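Amy13K (Eubacterium rectale DSM 17629, PDB 6B3P) binds starch and malto-oligosaccharides through two family 26 carbohydrate-binding modules, probably holding a surface-anchored alpha-amylase against its substrate. Local coordinates at residues T4-S9 / E84-G89; K134-G139 / N168-T173; K160-C165 / V180-T185. One frame throughout, in Å; residues are numbered along the deposited sequence.

Contact 1 of 3, residues T4-S9 / E84-G89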
ATOM      1  N   THR A   4       7.064  -3.570   4.016  1.00 24.11           N
ATOM      2  CA  THR A   4       6.972  -2.117   4.026  1.00 25.13           C
ATOM      3  C   THR A   4       8.041  -1.579   4.962  1.00 26.25           C
ATOM      4  O   THR A   4       8.183  -2.055   6.085  1.00 23.65           O
ATOM      5  CB  THR A   4       5.582  -1.626   4.479  1.00 23.52           C
ATOM      6  OG1 THR A   4       4.574  -2.205   3.642  1.00 34.50           O
ATOM      7  CG2 THR A   4       5.492  -0.103   4.403  1.00 25.92           C
ATOM      8  N   ILE A   5       8.802  -0.600   4.486  1.00 26.83           N
ATOM      9  CA  ILE A   5       9.817   0.045   5.307  1.00 23.32           C
ATOM     10  C   ILE A   5       9.603   1.549   5.310  1.00 24.78           C
ATOM     11  O   ILE A   5       9.558   2.176   4.253  1.00 23.76           O
ATOM     12  CB  ILE A   5      11.241  -0.268   4.809  1.00 23.80           C
ATOM     13  CG1 ILE A   5      11.504  -1.774   4.869  1.00 25.37           C
ATOM     14  CG2 ILE A   5      12.275   0.473   5.658  1.00 26.36           C
ATOM     15  CD1 ILE A   5      12.794  -2.207   4.194  1.00 27.95           C
ATOM     16  N   ASN A   6       9.466   2.110   6.507  1.00 24.01           N
ATOM     17  CA  ASN A   6       9.389   3.550   6.687  1.00 24.34           C
ATOM     18  C   ASN A   6      10.665   4.038   7.356  1.00 25.41           C
ATOM     19  O   ASN A   6      11.119   3.451   8.338  1.00 24.57           O
ATOM     20  CB  ASN A   6       8.167   3.934   7.522  1.00 25.29           C
ATOM     21  CG  ASN A   6       6.909   3.219   7.077  1.00 23.90           C
ATOM     22  OD1 ASN A   6       6.276   3.606   6.097  1.00 24.20           O
ATOM     23  ND2 ASN A   6       6.536   2.170   7.805  1.00 25.07           N
ATOM     24  N   TYR A   7      11.239   5.106   6.813  1.00 20.74           N
ATOM     25  CA  TYR A   7      12.512   5.636   7.283  1.00 21.54           C
ATOM     26  C   TYR A   7      12.409   7.142   7.501  1.00 22.47           C
ATOM     27  O   TYR A   7      12.087   7.896   6.581  1.00 24.94           O
ATOM     28  CB  TYR A   7      13.616   5.296   6.274  1.00 22.49           C
ATOM     29  CG  TYR A   7      14.955   5.959   6.517  1.00 25.13           C
ATOM     30  CD1 TYR A   7      15.489   6.063   7.797  1.00 22.88           C
ATOM     31  CD2 TYR A   7      15.698   6.456   5.452  1.00 21.13           C
ATOM     32  CE1 TYR A   7      16.721   6.662   8.010  1.00 22.55           C
ATOM     33  CE2 TYR A   7      16.924   7.052   5.653  1.00 24.70           C
ATOM     34  CZ  TYR A   7      17.433   7.153   6.931  1.00 26.85           C
ATOM     35  OH  TYR A   7      18.653   7.751   7.120  1.00 25.98           O
ATOM     36  N   LYS A   8      12.654   7.566   8.736  1.00 20.43           N
ATOM     37  CA  LYS A   8      12.733   8.982   9.061  1.00 25.63           C
ATOM     38  C   LYS A   8      14.129   9.445   8.677  1.00 24.39           C
ATOM     39  O   LYS A   8      15.081   9.260   9.434  1.00 21.93           O
ATOM     40  CB  LYS A   8      12.451   9.222  10.545  1.00 26.10           C
ATOM     41  CG  LYS A   8      12.228  10.677  10.927  1.00 34.04           C
ATOM     42  CD  LYS A   8      12.070  10.801  12.430  1.00 41.36           C
ATOM     43  CE  LYS A   8      11.422  12.109  12.833  1.00 53.15           C
ATOM     44  NZ  LYS A   8      10.997  12.051  14.258  1.00 61.19           N
ATOM     45  N   SER A   9      14.246  10.027   7.487  1.00 23.20           N
ATOM     46  CA  SER A   9      15.552  10.225   6.869  1.00 24.26           C
ATOM     47  C   SER A   9      16.491  11.087   7.696  1.00 24.58           C
ATOM     48  O   SER A   9      16.105  12.128   8.230  1.00 25.17           O
ATOM     49  CB  SER A   9      15.408  10.846   5.481  1.00 24.70           C
ATOM     50  OG  SER A   9      16.689  11.005   4.895  1.00 26.10           O
ATOM     51  N   GLU A  84       6.052  -4.845   8.486  1.00 22.43           N
ATOM     52  CA  GLU A  84       6.265  -3.407   8.355  1.00 21.21           C
ATOM     53  C   GLU A  84       7.291  -2.934   9.374  1.00 22.50           C
ATOM     54  O   GLU A  84       7.184  -3.245  10.562  1.00 23.42           O
ATOM     55  CB  GLU A  84       4.963  -2.626   8.530  1.00 21.97           C
ATOM     56  CG  GLU A  84       5.155  -1.129   8.328  1.00 24.23           C
ATOM     57  CD  GLU A  84       3.853  -0.364   8.187  1.00 27.60           C
ATOM     58  OE1 GLU A  84       2.782  -0.927   8.494  1.00 27.22           O
ATOM     59  OE2 GLU A  84       3.906   0.811   7.766  1.00 26.36           O
ATOM     60  N   TYR A  85       8.275  -2.176   8.899  1.00 23.23           N
ATOM     61  CA  TYR A  85       9.341  -1.659   9.747  1.00 22.12           C
ATOM     62  C   TYR A  85       9.335  -0.136   9.770  1.00 21.86           C
ATOM     63  O   TYR A  85       8.978   0.510   8.785  1.00 21.40           O
ATOM     64  CB  TYR A  85      10.708  -2.153   9.264  1.00 22.73           C
ATOM     65  CG  TYR A  85      10.937  -3.637   9.426  1.00 23.16           C
ATOM     66  CD1 TYR A  85      11.416  -4.160  10.619  1.00 23.52           C
ATOM     67  CD2 TYR A  85      10.688  -4.515   8.379  1.00 24.14           C
ATOM     68  CE1 TYR A  85      11.631  -5.517  10.767  1.00 26.66           C
ATOM     69  CE2 TYR A  85      10.901  -5.871   8.518  1.00 26.58           C
ATOM     70  CZ  TYR A  85      11.373  -6.368   9.713  1.00 29.14           C
ATOM     71  OH  TYR A  85      11.587  -7.721   9.854  1.00 25.71           O
ATOM     72  N   TRP A  86       9.731   0.423  10.909  1.00 22.59           N
ATOM     73  CA  TRP A  86      10.000   1.851  11.031  1.00 23.98           C
ATOM     74  C   TRP A  86      11.441   2.044  11.479  1.00 23.24           C
ATOM     75  O   TRP A  86      11.862   1.450  12.472  1.00 23.40           O
ATOM     76  CB  TRP A  86       9.050   2.511  12.032  1.00 21.82           C
ATOM     77  CG  TRP A  86       7.626   2.601  11.566  1.00 22.78           C
ATOM     78  CD1 TRP A  86       7.019   3.676  10.985  1.00 22.10           C
ATOM     79  CD2 TRP A  86       6.627   1.576  11.649  1.00 21.76           C
ATOM     80  NE1 TRP A  86       5.709   3.383  10.700  1.00 25.72           N
ATOM     81  CE2 TRP A  86       5.444   2.101  11.096  1.00 19.66           C
ATOM     82  CE3 TRP A  86       6.623   0.266  12.135  1.00 23.52           C
ATOM     83  CZ2 TRP A  86       4.266   1.360  11.017  1.00 25.85           C
ATOM     84  CZ3 TRP A  86       5.451  -0.468  12.054  1.00 29.38           C
ATOM     85  CH2 TRP A  86       4.290   0.082  11.500  1.00 24.21           C
ATOM     86  N   PHE A  87      12.201   2.855  10.748  1.00 19.97           N
ATOM     87  CA  PHE A  87      13.569   3.154  11.150  1.00 22.40           C
ATOM     88  C   PHE A  87      13.701   4.617  11.546  1.00 23.96           C
ATOM     89  O   PHE A  87      13.637   5.514  10.709  1.00 23.35           O
ATOM     90  CB  PHE A  87      14.561   2.816  10.039  1.00 23.46           C
ATOM     91  CG  PHE A  87      15.975   2.715  10.521  1.00 23.71           C
ATOM     92  CD1 PHE A  87      16.726   3.859  10.751  1.00 23.08           C
ATOM     93  CD2 PHE A  87      16.550   1.481  10.766  1.00 24.77           C
ATOM     94  CE1 PHE A  87      18.027   3.774  11.208  1.00 24.51           C
ATOM     95  CE2 PHE A  87      17.854   1.386  11.222  1.00 32.99           C
ATOM     96  CZ  PHE A  87      18.592   2.535  11.443  1.00 31.10           C
ATOM     97  N   ASP A  88      13.886   4.830  12.844  1.00 26.41           N
ATOM     98  CA  ASP A  88      14.018   6.157  13.427  1.00 24.57           C
ATOM     99  C   ASP A  88      15.048   6.071  14.550  1.00 23.56           C
ATOM    100  O   ASP A  88      14.698   6.015  15.729  1.00 28.21           O
ATOM    101  CB  ASP A  88      12.661   6.653  13.945  1.00 27.00           C
ATOM    102  CG  ASP A  88      12.722   8.059  14.518  1.00 38.27           C
ATOM    103  OD1 ASP A  88      13.752   8.734  14.332  1.00 34.24           O
ATOM    104  OD2 ASP A  88      11.730   8.495  15.140  1.00 32.50           O
ATOM    105  N   GLY A  89      16.322   6.041  14.170  1.00 23.68           N
ATOM    106  CA  GLY A  89      17.400   5.838  15.120  1.00 26.98           C
ATOM    107  C   GLY A  89      17.767   4.376  15.269  1.00 30.24           C
ATOM    108  O   GLY A  89      18.878   4.042  15.684  1.00 30.78           O
TER
HETATM  109  O   HOH W   1      15.837   8.564  11.705  1.00 33.44           O
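Thr-4 stands beside Glu-84, its methyl CG2 lying 3.8 Å from the carboxylate oxygen OE2, and its carbonyl O takes the backbone N-H of Tyr-85. Ile-5 lies next to Tyr-85 and meets it loosely, CG1 to CB at 4.5 Å; both turn their side chains to the face that also holds Tyr-7 and Phe-87, where Ile-5 packs on Met-35 and Leu-59. At Asn-6 the backbone N-H goes to Tyr-85 O and the carbonyl O receives Phe-87 N. Its side-chain ND2 gives a sound bond to Glu-84 OE2 at 3.0 Å, on the anti lone pair and close to the amide plane, and only a weak one to Tyr-85 O. With CG beside the backbone N (chi1 -46°), ND2 lies over one face of the Trp-86 indole toward its rim, beside NE1, two donors with no bond between them; the amide and ring planes are 29° apart. Thr-46 OG1 donates to the buried Asn-6 OD1, and Thr-185 bonds to Glu-84 OE2. These are neighbouring parallel strands, 4.7 Å apart and nearly aligned, in the mixed sheet of the first starch-binding module; strand 2-8 has antiparallel strand 44-50 on its other side. Tyr-7 sets the edge of its ring near Phe-87 O, CD1 at 3.5 Å, while the two rings meet obliquely with planes at 74°. Lys-8 gives its N-H to Phe-87 O, and its extended side chain runs alongside Asp-88: CD rests 3.3 Å from OD1, and NZ makes a long salt bridge to OD2 at 3.7 Å.

Contact 2 of 3, residues K134-G139 / N168-T173. With GLC (alpha-D-glucopyranose), chain D; EDO (1,2-ethanediol), chain G.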
ATOM      1  N   LYS A 134     -22.755   3.975   5.183  1.00 48.34           N
ATOM      2  CA  LYS A 134     -23.669   4.109   4.051  1.00 48.12           C
ATOM      3  C   LYS A 134     -24.141   2.757   3.532  1.00 45.07           C
ATOM      4  O   LYS A 134     -23.337   1.867   3.259  1.00 42.72           O
ATOM      5  CB  LYS A 134     -23.004   4.891   2.916  1.00 47.43           C
ATOM      6  CG  LYS A 134     -22.804   6.362   3.233  1.00 47.70           C
ATOM      7  CD  LYS A 134     -22.330   7.157   2.030  1.00 47.49           C
ATOM      8  CE  LYS A 134     -22.152   8.616   2.405  1.00 57.43           C
ATOM      9  NZ  LYS A 134     -21.595   9.432   1.294  1.00 64.62           N
ATOM     10  N   GLU A 135     -25.455   2.620   3.394  1.00 51.39           N
ATOM     11  CA  GLU A 135     -26.045   1.420   2.823  1.00 53.70           C
ATOM     12  C   GLU A 135     -25.826   1.445   1.318  1.00 42.62           C
ATOM     13  O   GLU A 135     -25.418   2.470   0.769  1.00 40.36           O
ATOM     14  CB  GLU A 135     -27.534   1.336   3.157  1.00 58.73           C
ATOM     15  CG  GLU A 135     -27.813   1.184   4.640  1.00 76.13           C
ATOM     16  CD  GLU A 135     -29.294   1.138   4.953  1.00 95.42           C
ATOM     17  OE1 GLU A 135     -30.102   1.032   4.006  1.00 98.59           O
ATOM     18  OE2 GLU A 135     -29.651   1.207   6.148  1.00105.94           O
ATOM     19  N   TRP A 136     -26.085   0.319   0.660  1.00 40.93           N
ATOM     20  CA  TRP A 136     -25.944   0.220  -0.791  1.00 42.36           C
ATOM     21  C   TRP A 136     -26.617   1.417  -1.472  1.00 43.66           C
ATOM     22  O   TRP A 136     -27.721   1.801  -1.084  1.00 47.37           O
ATOM     23  CB  TRP A 136     -26.553  -1.090  -1.291  1.00 39.57           C
ATOM     24  CG  TRP A 136     -26.265  -1.363  -2.728  1.00 42.59           C
ATOM     25  CD1 TRP A 136     -27.081  -1.111  -3.792  1.00 46.45           C
ATOM     26  CD2 TRP A 136     -25.066  -1.930  -3.267  1.00 46.42           C
ATOM     27  NE1 TRP A 136     -26.465  -1.492  -4.960  1.00 44.10           N
ATOM     28  CE2 TRP A 136     -25.226  -1.995  -4.664  1.00 45.38           C
ATOM     29  CE3 TRP A 136     -23.870  -2.385  -2.701  1.00 39.06           C
ATOM     30  CZ2 TRP A 136     -24.237  -2.504  -5.505  1.00 44.93           C
ATOM     31  CZ3 TRP A 136     -22.889  -2.888  -3.537  1.00 43.53           C
ATOM     32  CH2 TRP A 136     -23.079  -2.944  -4.925  1.00 41.93           C
ATOM     33  N   PRO A 137     -25.967   2.017  -2.488  1.00 39.57           N
ATOM     34  CA  PRO A 137     -24.749   1.642  -3.218  1.00 45.67           C
ATOM     35  C   PRO A 137     -23.443   2.072  -2.545  1.00 43.72           C
ATOM     36  O   PRO A 137     -22.375   1.929  -3.142  1.00 36.50           O
ATOM     37  CB  PRO A 137     -24.928   2.375  -4.545  1.00 41.20           C
ATOM     38  CG  PRO A 137     -25.586   3.644  -4.146  1.00 42.58           C
ATOM     39  CD  PRO A 137     -26.501   3.298  -2.984  1.00 42.79           C
ATOM     40  N   GLY A 138     -23.529   2.593  -1.325  1.00 40.51           N
ATOM     41  CA  GLY A 138     -22.358   3.088  -0.625  1.00 42.91           C
ATOM     42  C   GLY A 138     -22.124   4.564  -0.884  1.00 45.06           C
ATOM     43  O   GLY A 138     -23.073   5.324  -1.079  1.00 46.93           O
ATOM     44  N   GLY A 139     -20.855   4.967  -0.888  1.00 43.06           N
ATOM     45  CA  GLY A 139     -20.484   6.354  -1.104  1.00 39.98           C
ATOM     46  C   GLY A 139     -19.926   6.589  -2.493  1.00 42.65           C
ATOM     47  O   GLY A 139     -19.212   5.746  -3.031  1.00 35.45           O
ATOM     48  N   ASN A 168     -19.310  -0.065  -7.810  1.00 47.08           N
ATOM     49  CA  ASN A 168     -20.545  -0.178  -8.583  1.00 49.36           C
ATOM     50  C   ASN A 168     -20.999   1.169  -9.141  1.00 50.76           C
ATOM     51  O   ASN A 168     -20.422   2.207  -8.815  1.00 49.21           O
ATOM     52  CB  ASN A 168     -21.660  -0.779  -7.720  1.00 42.53           C
ATOM     53  CG  ASN A 168     -22.111   0.156  -6.613  1.00 44.88           C
ATOM     54  OD1 ASN A 168     -22.913   1.063  -6.836  1.00 44.56           O
ATOM     55  ND2 ASN A 168     -21.605  -0.069  -5.407  1.00 43.81           N
ATOM     56  N   ASN A 169     -22.034   1.139  -9.979  1.00 57.65           N
ATOM     57  CA  ASN A 169     -22.594   2.355 -10.568  1.00 57.93           C
ATOM     58  C   ASN A 169     -24.029   2.623 -10.123  1.00 54.33           C
ATOM     59  O   ASN A 169     -24.687   3.518 -10.653  1.00 51.99           O
ATOM     60  CB  ASN A 169     -22.533   2.282 -12.100  1.00 58.07           C
ATOM     61  CG  ASN A 169     -23.340   1.126 -12.673  1.00 57.79           C
ATOM     62  OD1 ASN A 169     -24.014   0.394 -11.949  1.00 54.11           O
ATOM     63  ND2 ASN A 169     -23.273   0.962 -13.992  1.00 59.76           N
ATOM     64  N   ASN A 170     -24.500   1.858  -9.141  1.00 59.95           N
ATOM     65  CA  ASN A 170     -25.878   1.962  -8.671  1.00 55.93           C
ATOM     66  C   ASN A 170     -26.870   1.790  -9.817  1.00 59.06           C
ATOM     67  O   ASN A 170     -27.882   2.488  -9.882  1.00 55.36           O
ATOM     68  CB  ASN A 170     -26.107   3.310  -7.983  1.00 43.72           C
ATOM     69  CG  ASN A 170     -27.375   3.334  -7.150  1.00 52.34           C
ATOM     70  OD1 ASN A 170     -27.905   2.288  -6.774  1.00 54.09           O
ATOM     71  ND2 ASN A 170     -27.870   4.531  -6.858  1.00 50.75           N
ATOM     72  N   ASN A 171     -26.573   0.866 -10.725  1.00 59.90           N
ATOM     73  CA  ASN A 171     -27.407   0.668 -11.903  1.00 55.61           C
ATOM     74  C   ASN A 171     -27.155  -0.684 -12.566  1.00 58.06           C
ATOM     75  O   ASN A 171     -27.134  -0.793 -13.792  1.00 60.39           O
ATOM     76  CB  ASN A 171     -27.166   1.799 -12.910  1.00 60.87           C
ATOM     77  CG  ASN A 171     -28.275   1.919 -13.940  1.00 65.40           C
ATOM     78  OD1 ASN A 171     -29.423   1.552 -13.683  1.00 70.09           O
ATOM     79  ND2 ASN A 171     -27.935   2.437 -15.117  1.00 66.16           N
ATOM     80  N   GLY A 172     -26.955  -1.711 -11.745  1.00 49.12           N
ATOM     81  CA  GLY A 172     -26.861  -3.076 -12.232  1.00 52.25           C
ATOM     82  C   GLY A 172     -25.456  -3.594 -12.485  1.00 56.43           C
ATOM     83  O   GLY A 172     -25.284  -4.778 -12.779  1.00 59.88           O
ATOM     84  N   THR A 173     -24.457  -2.721 -12.375  1.00 60.34           N
ATOM     85  CA  THR A 173     -23.068  -3.119 -12.590  1.00 65.55           C
ATOM     86  C   THR A 173     -22.259  -2.976 -11.304  1.00 58.07           C
ATOM     87  O   THR A 173     -22.220  -1.909 -10.694  1.00 47.82           O
ATOM     88  CB  THR A 173     -22.403  -2.289 -13.710  1.00 59.34           C
ATOM     89  OG1 THR A 173     -23.185  -2.379 -14.906  1.00 64.25           O
ATOM     90  CG2 THR A 173     -20.991  -2.794 -13.999  1.00 52.30           C
TER
HETATM   91  C1  GLC D   1     -26.695  -4.895  -2.753  1.00 46.50           C
HETATM   92  C2  GLC D   1     -25.533  -5.547  -3.485  1.00 44.51           C
HETATM   93  C3  GLC D   1     -24.916  -6.654  -2.693  1.00 36.66           C
HETATM   94  C4  GLC D   1     -24.579  -6.158  -1.322  1.00 35.94           C
HETATM   95  C5  GLC D   1     -25.798  -5.559  -0.656  1.00 34.63           C
HETATM   96  C6  GLC D   1     -25.482  -5.001   0.705  1.00 40.01           C
HETATM   97  O1  GLC D   1     -27.865  -5.717  -2.731  0.50 38.76           O
HETATM   98  O2  GLC D   1     -25.945  -6.078  -4.701  1.00 41.10           O
HETATM   99  O3  GLC D   1     -23.733  -7.112  -3.306  1.00 50.01           O
HETATM  100  O4  GLC D   1     -24.088  -7.245  -0.574  1.00 38.05           O
HETATM  101  O5  GLC D   1     -26.277  -4.529  -1.454  1.00 34.57           O
HETATM  102  O6  GLC D   1     -26.629  -4.611   1.393  1.00 37.70           O
HETATM  103  C1  EDO G 408     -27.414  -2.211  -8.123  1.00 61.60           C
HETATM  104  O1  EDO G 408     -27.480  -0.826  -7.758  1.00 62.14           O
HETATM  105  C2  EDO G 408     -26.045  -2.528  -8.714  1.00 56.02           C
HETATM  106  O2  EDO G 408     -25.379  -1.314  -9.084  1.00 53.13           O
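Asn-168 ND2 donates to Pro-137 O at 3.1 Å in a nearly straight bond of 173°, with the acceptor lying in the amide plane, while OD1 of the same carboxamide accepts the backbone N-H of Asn-170 on an in-plane lone pair at 2.9 Å, closing an Asx turn. These two bonds fix the rotation of the amide, and a chi1 of 69°, with CG between the backbone N and the carbonyl carbon, aims it at the cis-proline turn. Held this way, the amide lies under one face of the Trp-136 indole, planes 28° apart, with ND2 3.3 Å from CH2 near the rim of the six-membered ring. Pro-137 joins it on that face and also presses its CG against the amide carbon CG of Asn-170 at 3.5 Å. The opposite face of the indole carries the glucose: C1 sits over CD2 at the ring junction, C2 over the six-membered ring, and O5 hangs past the rim, 3.4 Å from CD2. At the indole edge NE1 donates in plane to O1 of an ethanediol, probably from the crystallisation liquor, whose O2 receives weak bonds from the N-H groups of Asn-171 and Gly-172. Tyr-119 meets the Trp-136 ring edge-to-face, and Gln-174 bonds to the same glucose through NE2. An aromatic platform under a sugar, here with the glucose offset toward the rim and an asparagine beneath, is a common feature of starch-binding modules, and this one belongs to the glycan pocket of the second family 26 module.

Contact 3 of 3, residues K160-C165 / V180-T185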
ATOM      1  N   LYS A 160      -5.407  -2.126  12.536  1.00 23.11           N
ATOM      2  CA  LYS A 160      -5.091  -2.896  11.344  1.00 29.54           C
ATOM      3  C   LYS A 160      -6.139  -3.977  11.100  1.00 32.12           C
ATOM      4  O   LYS A 160      -5.919  -5.148  11.414  1.00 41.42           O
ATOM      5  CB  LYS A 160      -3.706  -3.518  11.493  1.00 30.04           C
ATOM      6  CG  LYS A 160      -3.160  -4.181  10.256  1.00 31.52           C
ATOM      7  CD  LYS A 160      -1.757  -4.673  10.541  1.00 32.63           C
ATOM      8  CE  LYS A 160      -1.247  -5.590   9.458  1.00 34.90           C
ATOM      9  NZ  LYS A 160      -2.001  -6.876   9.409  1.00 38.13           N
ATOM     10  N   GLN A 161      -7.275  -3.577  10.534  1.00 28.09           N
ATOM     11  CA  GLN A 161      -8.396  -4.490  10.346  1.00 29.77           C
ATOM     12  C   GLN A 161      -8.721  -4.702   8.876  1.00 31.38           C
ATOM     13  O   GLN A 161      -8.921  -3.745   8.128  1.00 26.11           O
ATOM     14  CB  GLN A 161      -9.633  -3.964  11.075  1.00 27.78           C
ATOM     15  CG  GLN A 161     -10.771  -4.973  11.147  1.00 30.65           C
ATOM     16  CD  GLN A 161     -11.750  -4.680  12.267  1.00 35.51           C
ATOM     17  OE1 GLN A 161     -11.352  -4.437  13.407  1.00 34.36           O
ATOM     18  NE2 GLN A 161     -13.040  -4.706  11.947  1.00 37.15           N
ATOM     19  N   ASN A 162      -8.769  -5.967   8.470  1.00 28.76           N
ATOM     20  CA  ASN A 162      -9.205  -6.317   7.127  1.00 32.36           C
ATOM     21  C   ASN A 162     -10.670  -5.949   6.949  1.00 30.95           C
ATOM     22  O   ASN A 162     -11.426  -5.871   7.918  1.00 31.09           O
ATOM     23  CB  ASN A 162      -8.998  -7.809   6.855  1.00 23.40           C
ATOM     24  CG  ASN A 162      -7.536  -8.218   6.910  1.00 31.08           C
ATOM     25  OD1 ASN A 162      -6.639  -7.381   6.813  1.00 31.50           O
ATOM     26  ND2 ASN A 162      -7.290  -9.515   7.057  1.00 32.72           N
ATOM     27  N   PHE A 163     -11.067  -5.717   5.705  1.00 30.63           N
ATOM     28  CA  PHE A 163     -12.452  -5.406   5.395  1.00 29.08           C
ATOM     29  C   PHE A 163     -12.749  -5.801   3.957  1.00 30.01           C
ATOM     30  O   PHE A 163     -11.883  -6.328   3.260  1.00 26.86           O
ATOM     31  CB  PHE A 163     -12.741  -3.920   5.620  1.00 24.91           C
ATOM     32  CG  PHE A 163     -11.882  -3.001   4.804  1.00 30.77           C
ATOM     33  CD1 PHE A 163     -10.614  -2.652   5.237  1.00 32.48           C
ATOM     34  CD2 PHE A 163     -12.347  -2.474   3.609  1.00 30.86           C
ATOM     35  CE1 PHE A 163      -9.822  -1.801   4.491  1.00 32.35           C
ATOM     36  CE2 PHE A 163     -11.558  -1.623   2.859  1.00 30.91           C
ATOM     37  CZ  PHE A 163     -10.295  -1.286   3.300  1.00 30.63           C
ATOM     38  N   SER A 164     -13.980  -5.551   3.526  1.00 30.28           N
ATOM     39  CA  SER A 164     -14.395  -5.877   2.171  1.00 28.53           C
ATOM     40  C   SER A 164     -15.082  -4.683   1.537  1.00 25.88           C
ATOM     41  O   SER A 164     -15.618  -3.828   2.240  1.00 30.73           O
ATOM     42  CB  SER A 164     -15.333  -7.083   2.170  1.00 31.87           C
ATOM     43  OG  SER A 164     -14.763  -8.177   2.867  1.00 31.53           O
ATOM     44  N   CYS A 165     -15.062  -4.618   0.211  1.00 28.59           N
ATOM     45  CA  CYS A 165     -15.762  -3.552  -0.490  1.00 35.60           C
ATOM     46  C   CYS A 165     -16.178  -3.964  -1.898  1.00 32.39           C
ATOM     47  O   CYS A 165     -15.733  -4.986  -2.422  1.00 32.69           O
ATOM     48  CB  CYS A 165     -14.897  -2.290  -0.552  1.00 28.71           C
ATOM     49  SG  CYS A 165     -13.441  -2.435  -1.608  1.00 37.04           S
ATOM     50  N   VAL A 180     -10.184  -7.141   1.261  1.00 30.72           N
ATOM     51  CA  VAL A 180      -8.982  -6.337   1.450  1.00 30.23           C
ATOM     52  C   VAL A 180      -8.183  -6.807   2.659  1.00 29.12           C
ATOM     53  O   VAL A 180      -8.648  -6.715   3.796  1.00 29.69           O
ATOM     54  CB  VAL A 180      -9.336  -4.840   1.620  1.00 30.94           C
ATOM     55  CG1 VAL A 180      -8.080  -3.996   1.845  1.00 29.20           C
ATOM     56  CG2 VAL A 180     -10.109  -4.338   0.407  1.00 32.88           C
ATOM     57  N   SER A 181      -6.985  -7.320   2.400  1.00 32.68           N
ATOM     58  CA  SER A 181      -6.027  -7.612   3.459  1.00 29.26           C
ATOM     59  C   SER A 181      -5.138  -6.398   3.694  1.00 30.15           C
ATOM     60  O   SER A 181      -4.353  -6.019   2.825  1.00 30.21           O
ATOM     61  CB  SER A 181      -5.173  -8.832   3.108  1.00 29.99           C
ATOM     62  OG  SER A 181      -5.962 -10.006   3.031  1.00 47.37           O
ATOM     63  N   VAL A 182      -5.272  -5.786   4.865  1.00 31.81           N
ATOM     64  CA  VAL A 182      -4.431  -4.653   5.238  1.00 24.15           C
ATOM     65  C   VAL A 182      -3.094  -5.179   5.751  1.00 25.63           C
ATOM     66  O   VAL A 182      -3.023  -5.781   6.822  1.00 32.53           O
ATOM     67  CB  VAL A 182      -5.109  -3.765   6.308  1.00 26.90           C
ATOM     68  CG1 VAL A 182      -4.231  -2.567   6.649  1.00 31.68           C
ATOM     69  CG2 VAL A 182      -6.479  -3.299   5.818  1.00 29.16           C
ATOM     70  N   THR A 183      -2.041  -4.950   4.971  1.00 24.30           N
ATOM     71  CA  THR A 183      -0.719  -5.504   5.250  1.00 26.37           C
ATOM     72  C   THR A 183       0.259  -4.449   5.761  1.00 27.96           C
ATOM     73  O   THR A 183       1.403  -4.762   6.087  1.00 27.03           O
ATOM     74  CB  THR A 183      -0.126  -6.162   3.989  1.00 25.78           C
ATOM     75  OG1 THR A 183      -0.133  -5.220   2.909  1.00 29.76           O
ATOM     76  CG2 THR A 183      -0.941  -7.390   3.598  1.00 35.35           C
ATOM     77  N   SER A 184      -0.192  -3.200   5.832  1.00 26.75           N
ATOM     78  CA  SER A 184       0.652  -2.109   6.305  1.00 24.30           C
ATOM     79  C   SER A 184      -0.177  -0.848   6.510  1.00 30.82           C
ATOM     80  O   SER A 184      -1.368  -0.824   6.205  1.00 26.72           O
ATOM     81  CB  SER A 184       1.779  -1.833   5.312  1.00 27.52           C
ATOM     82  OG  SER A 184       1.312  -1.070   4.215  1.00 28.91           O
ATOM     83  N   THR A 185       0.463   0.201   7.020  1.00 25.90           N
ATOM     84  CA  THR A 185      -0.210   1.474   7.258  1.00 25.72           C
ATOM     85  C   THR A 185      -0.499   2.239   5.963  1.00 24.64           C
ATOM     86  O   THR A 185      -1.195   3.255   5.979  1.00 27.81           O
ATOM     87  CB  THR A 185       0.622   2.379   8.188  1.00 27.61           C
ATOM     88  OG1 THR A 185       1.951   2.514   7.667  1.00 25.71           O
ATOM     89  CG2 THR A 185       0.691   1.792   9.588  1.00 23.64           C
TER
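Lys-160 reaches across to Val-182 with a long aliphatic arm. From CB, the chain leaves with CG anti to the backbone N, and CG comes 4.1 Å from the Val-182 methyl CG1. CD passes within 4.1 Å of Val-182 O; CE lies 3.2 Å from that oxygen, and the bend at the last torsion (chi4 -67°) swings NZ round to donate to it at 3.0 Å, nearly head-on. The ammonium also makes a salt bridge to Glu-82, so it is shared between a main-chain carbonyl and a carboxylate. On its N-H side Val-182 is gripped by Asn-162 OD1 at 2.9 Å, the donor standing above the carbonyl plane. Next along, Phe-163 and Val-180 form an antiparallel hydrogen-bonded pair, each backbone N donating to the other's O. The Val-180 side chain lies over the Phe-163 ring as a CH-pi contact, CB 4.0 Å above its centre, while CG2 of Val-182 touches the ring obliquely at CE1. Strand 178-180 thus edges the four-stranded antiparallel sheet next to strand 163-168, with Phe-163 also resting on Met-120 of strand 116-121; Val-180 and Val-182 pack onto Ile-105 and Thr-103 of strand 101-108 in the facing sheet, and Lys-160 reaches strand 82-87 of the first module.

Along the chain contact 1 closes first, in the first module; contacts 2 and 3 then interleave in the second, since their segments alternate. Contact 1 lies in the eight-stranded sheet, whereas contacts 2 and 3 share strand 163-168, whose start belongs to contact 3 and whose end leads into loop 168-173, which backs the pocket tryptophan Trp-136; their centres are 21 Å apart. Contacts 1 and 3 have centres 20 Å apart yet touch, Thr-185 and Ser-184 meeting Glu-84, so they form part of the interface between the modules. Contact 2 is 38 Å from contact 1, centre to centre, and lies at the glycan pocket of the second module, on the other side of the chain's centre.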